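Local coordinates for protein TsrD (Streptomyces laurentii, PDB 5X7L) that belongs to the SnoaL-like polyketide cyclase family of the NTF2 clan, small alpha-plus-beta proteins with a curved sheet and helices packed against it, at residues Q10-A18 against R26-P34. Residues are numbered along the deposited sequence; the frame is centred on the assembly and turned at random.
Sequences QQLMEHFLA and RHLDHCLHP
H15 and H27 meet rim to rim, ND1 of H15 lying 3.3 Å from ND1 of H27 in a nearly straight hydrogen bond (164°). Two ND1 atoms can bond in this way only if one is protonated and the other is not; either could be the donor. The ring planes are inclined to each other, and each ring receives its partner's nitrogen at the edge, in plane, which leaves a face of each for an aliphatic carbon. CB of A18 sits 3.5 Å from the H27 ring centroid, and CB of H30 takes the same place over the H15 ring, both almost on the ring normal: a matched pair of CH-pi contacts. The H30 ring then continues into an offset stack on H15, with centroids 4.8 Å apart and planes at 21°. NE2 of H27 is hydrogen-bonded to OE1 of E22, the last residue of helix 6-22, and bonds at both nitrogens should restrain the turning of that ring.

Inward, C31 closes the interface. Its CB rests 3.3 Å from L12 O, and its sulfur, set between the backbone N and carbonyl carbon, lies 3.9 Å from CB of F16. The F16 ring swings past it, anti to the backbone N (chi1 -176°), to touch CD2 of L32 and L28, with F110 edge-to-face and M50 of helix 47-60 beyond. The histidine cluster, on the solvent-facing side, thus borders a buried apolar layer, where helix 6-22 and the segment that follows it pack against the curved antiparallel sheet, as in the NTF2-like fold.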
loop_
_atom_site.group_PDB
_atom_site.type_symbol
_atom_site.label_atom_id
_atom_site.label_comp_id
_atom_site.label_asym_id
_atom_site.label_seq_id
_atom_site.Cartn_x
_atom_site.Cartn_y
_atom_site.Cartn_z
ATOM N N GLN B 10 -7.060 9.633 15.171
ATOM C CA GLN B 10 -7.588 10.580 14.191
ATOM C C GLN B 10 -6.922 11.949 14.330
ATOM O O GLN B 10 -6.616 12.599 13.331
ATOM C CB GLN B 10 -9.103 10.714 14.327
ATOM C CG GLN B 10 -9.857 9.483 13.861
ATOM N N GLN B 11 -6.682 12.375 15.567
ATOM C CA GLN B 11 -6.002 13.646 15.811
ATOM C C GLN B 11 -4.554 13.611 15.324
ATOM O O GLN B 11 -4.076 14.590 14.752
ATOM C CB GLN B 11 -6.051 14.024 17.294
ATOM C CG GLN B 11 -5.419 15.377 17.604
ATOM C CD GLN B 11 -6.119 16.534 16.908
ATOM O OE1 GLN B 11 -5.689 16.988 15.847
ATOM N NE2 GLN B 11 -7.204 17.015 17.507
ATOM N N LEU B 12 -3.858 12.495 15.549
ATOM C CA LEU B 12 -2.506 12.328 15.006
ATOM C C LEU B 12 -2.524 12.503 13.493
ATOM O O LEU B 12 -1.680 13.199 12.930
ATOM C CB LEU B 12 -1.914 10.955 15.346
ATOM C CG LEU B 12 -1.664 10.594 16.812
ATOM C CD1 LEU B 12 -1.053 9.202 16.896
ATOM C CD2 LEU B 12 -0.767 11.610 17.499
HETATM N N MSE B 13 -3.493 11.872 12.840
HETATM C CA MSE B 13 -3.587 11.948 11.385
HETATM C C MSE B 13 -3.874 13.355 10.908
HETATM O O MSE B 13 -3.362 13.763 9.871
HETATM C CB MSE B 13 -4.660 11.005 10.847
HETATM C CG MSE B 13 -4.261 9.538 10.921
HETATM SE SE MSE B 13 -2.569 9.141 10.013
HETATM C CE MSE B 13 -2.900 10.041 8.307
ATOM N N GLU B 14 -4.680 14.113 11.650
ATOM C CA GLU B 14 -4.951 15.501 11.266
ATOM C C GLU B 14 -3.655 16.313 11.246
ATOM O O GLU B 14 -3.415 17.098 10.328
ATOM C CB GLU B 14 -5.975 16.147 12.202
ATOM C CG GLU B 14 -7.385 15.611 12.024
ATOM N N HIS B 15 -2.810 16.105 12.250
ATOM C CA HIS B 15 -1.513 16.771 12.278
ATOM C C HIS B 15 -0.607 16.304 11.145
ATOM O O HIS B 15 0.084 17.114 10.531
ATOM C CB HIS B 15 -0.819 16.553 13.620
ATOM C CG HIS B 15 -1.362 17.407 14.719
ATOM N ND1 HIS B 15 -1.192 18.774 14.747
ATOM C CD2 HIS B 15 -2.067 17.093 15.831
ATOM C CE1 HIS B 15 -1.767 19.267 15.830
ATOM N NE2 HIS B 15 -2.306 18.267 16.504
ATOM N N PHE B 16 -0.608 15.002 10.874
ATOM C CA PHE B 16 0.218 14.453 9.801
ATOM C C PHE B 16 -0.153 15.099 8.465
ATOM O O PHE B 16 0.710 15.579 7.730
ATOM C CB PHE B 16 0.061 12.933 9.730
ATOM C CG PHE B 16 0.941 12.274 8.707
ATOM C CD1 PHE B 16 2.264 11.974 9.001
ATOM C CD2 PHE B 16 0.449 11.948 7.452
ATOM C CE1 PHE B 16 3.077 11.362 8.062
ATOM C CE2 PHE B 16 1.256 11.339 6.510
ATOM C CZ PHE B 16 2.573 11.045 6.813
ATOM N N LEU B 17 -1.448 15.130 8.165
ATOM C CA LEU B 17 -1.928 15.722 6.920
ATOM C C LEU B 17 -1.580 17.207 6.840
ATOM O O LEU B 17 -1.156 17.694 5.788
ATOM C CB LEU B 17 -3.437 15.532 6.780
ATOM C CG LEU B 17 -3.938 14.087 6.699
ATOM C CD1 LEU B 17 -5.449 14.064 6.856
ATOM C CD2 LEU B 17 -3.512 13.408 5.404
ATOM N N ALA B 18 -1.753 17.921 7.950
ATOM C CA ALA B 18 -1.501 19.361 7.981
ATOM C C ALA B 18 -0.029 19.691 7.724
ATOM O O ALA B 18 0.280 20.710 7.110
ATOM C CB ALA B 18 -1.956 19.953 9.305
ATOM N N ARG B 26 6.296 21.701 11.837
ATOM C CA ARG B 26 5.933 21.722 13.258
ATOM C C ARG B 26 4.749 20.808 13.586
ATOM O O ARG B 26 4.659 20.285 14.698
ATOM C CB ARG B 26 5.644 23.148 13.726
ATOM C CG ARG B 26 6.869 24.050 13.710
ATOM C CD ARG B 26 6.516 25.480 14.060
ATOM N NE ARG B 26 5.610 26.051 13.068
ATOM C CZ ARG B 26 5.197 27.313 13.059
ATOM N NH1 ARG B 26 5.607 28.164 13.993
ATOM N NH2 ARG B 26 4.371 27.721 12.106
ATOM N N HIS B 27 3.853 20.597 12.628
ATOM C CA HIS B 27 2.761 19.653 12.842
ATOM C C HIS B 27 3.260 18.244 13.169
ATOM O O HIS B 27 2.581 17.490 13.873
ATOM C CB HIS B 27 1.852 19.601 11.622
ATOM C CG HIS B 27 0.880 20.730 11.559
ATOM N ND1 HIS B 27 -0.169 20.851 12.442
ATOM C CD2 HIS B 27 0.792 21.788 10.721
ATOM C CE1 HIS B 27 -0.863 21.937 12.154
ATOM N NE2 HIS B 27 -0.300 22.524 11.113
ATOM N N LEU B 28 4.436 17.882 12.659
ATOM C CA LEU B 28 5.005 16.563 12.932
ATOM C C LEU B 28 5.334 16.360 14.406
ATOM O O LEU B 28 5.367 15.230 14.883
ATOM C CB LEU B 28 6.261 16.322 12.096
ATOM C CG LEU B 28 6.053 16.331 10.582
ATOM C CD1 LEU B 28 7.371 16.033 9.889
ATOM C CD2 LEU B 28 4.982 15.333 10.155
ATOM N N ASP B 29 5.576 17.442 15.134
ATOM C CA ASP B 29 5.886 17.311 16.553
ATOM C C ASP B 29 4.696 16.775 17.335
ATOM O O ASP B 29 4.855 16.248 18.435
ATOM C CB ASP B 29 6.351 18.648 17.119
ATOM C CG ASP B 29 7.657 19.091 16.511
ATOM O OD1 ASP B 29 8.613 18.284 16.523
ATOM O OD2 ASP B 29 7.728 20.223 15.991
ATOM N N HIS B 30 3.506 16.898 16.756
ATOM C CA HIS B 30 2.284 16.454 17.408
ATOM C C HIS B 30 1.803 15.090 16.935
ATOM O O HIS B 30 0.782 14.606 17.413
ATOM C CB HIS B 30 1.197 17.506 17.209
ATOM C CG HIS B 30 1.598 18.852 17.715
ATOM N ND1 HIS B 30 1.396 19.244 19.021
ATOM C CD2 HIS B 30 2.247 19.875 17.110
ATOM C CE1 HIS B 30 1.876 20.463 19.189
ATOM N NE2 HIS B 30 2.403 20.867 18.047
ATOM N N CYS B 31 2.534 14.461 16.018
ATOM C CA CYS B 31 2.162 13.112 15.582
ATOM C C CYS B 31 3.313 12.118 15.430
ATOM O O CYS B 31 3.056 10.919 15.423
ATOM C CB CYS B 31 1.360 13.161 14.277
ATOM S SG CYS B 31 2.225 13.888 12.873
ATOM N N LEU B 32 4.553 12.596 15.303
ATOM C CA LEU B 32 5.701 11.700 15.144
ATOM C C LEU B 32 6.593 11.675 16.372
ATOM O O LEU B 32 6.840 12.701 17.006
ATOM C CB LEU B 32 6.552 12.090 13.937
ATOM C CG LEU B 32 5.866 12.201 12.575
ATOM C CD1 LEU B 32 6.916 12.346 11.494
ATOM C CD2 LEU B 32 4.957 11.019 12.273
ATOM N N HIS B 33 7.095 10.485 16.675
ATOM C CA HIS B 33 8.045 10.284 17.756
ATOM C C HIS B 33 9.355 11.018 17.456
ATOM O O HIS B 33 9.837 10.971 16.326
ATOM C CB HIS B 33 8.314 8.788 17.912
ATOM C CG HIS B 33 8.807 8.399 19.267
ATOM N ND1 HIS B 33 10.089 8.660 19.696
ATOM C CD2 HIS B 33 8.194 7.755 20.285
ATOM C CE1 HIS B 33 10.244 8.202 20.924
ATOM N NE2 HIS B 33 9.108 7.645 21.304
ATOM N N PRO B 34 9.948 11.686 18.462
ATOM C CA PRO B 34 11.244 12.332 18.215
ATOM C C PRO B 34 12.329 11.359 17.735
ATOM O O PRO B 34 13.248 11.766 17.028
ATOM C CB PRO B 34 11.606 12.924 19.583
ATOM C CG PRO B 34 10.293 13.162 20.240
ATOM C CD PRO B 34 9.425 12.009 19.803
#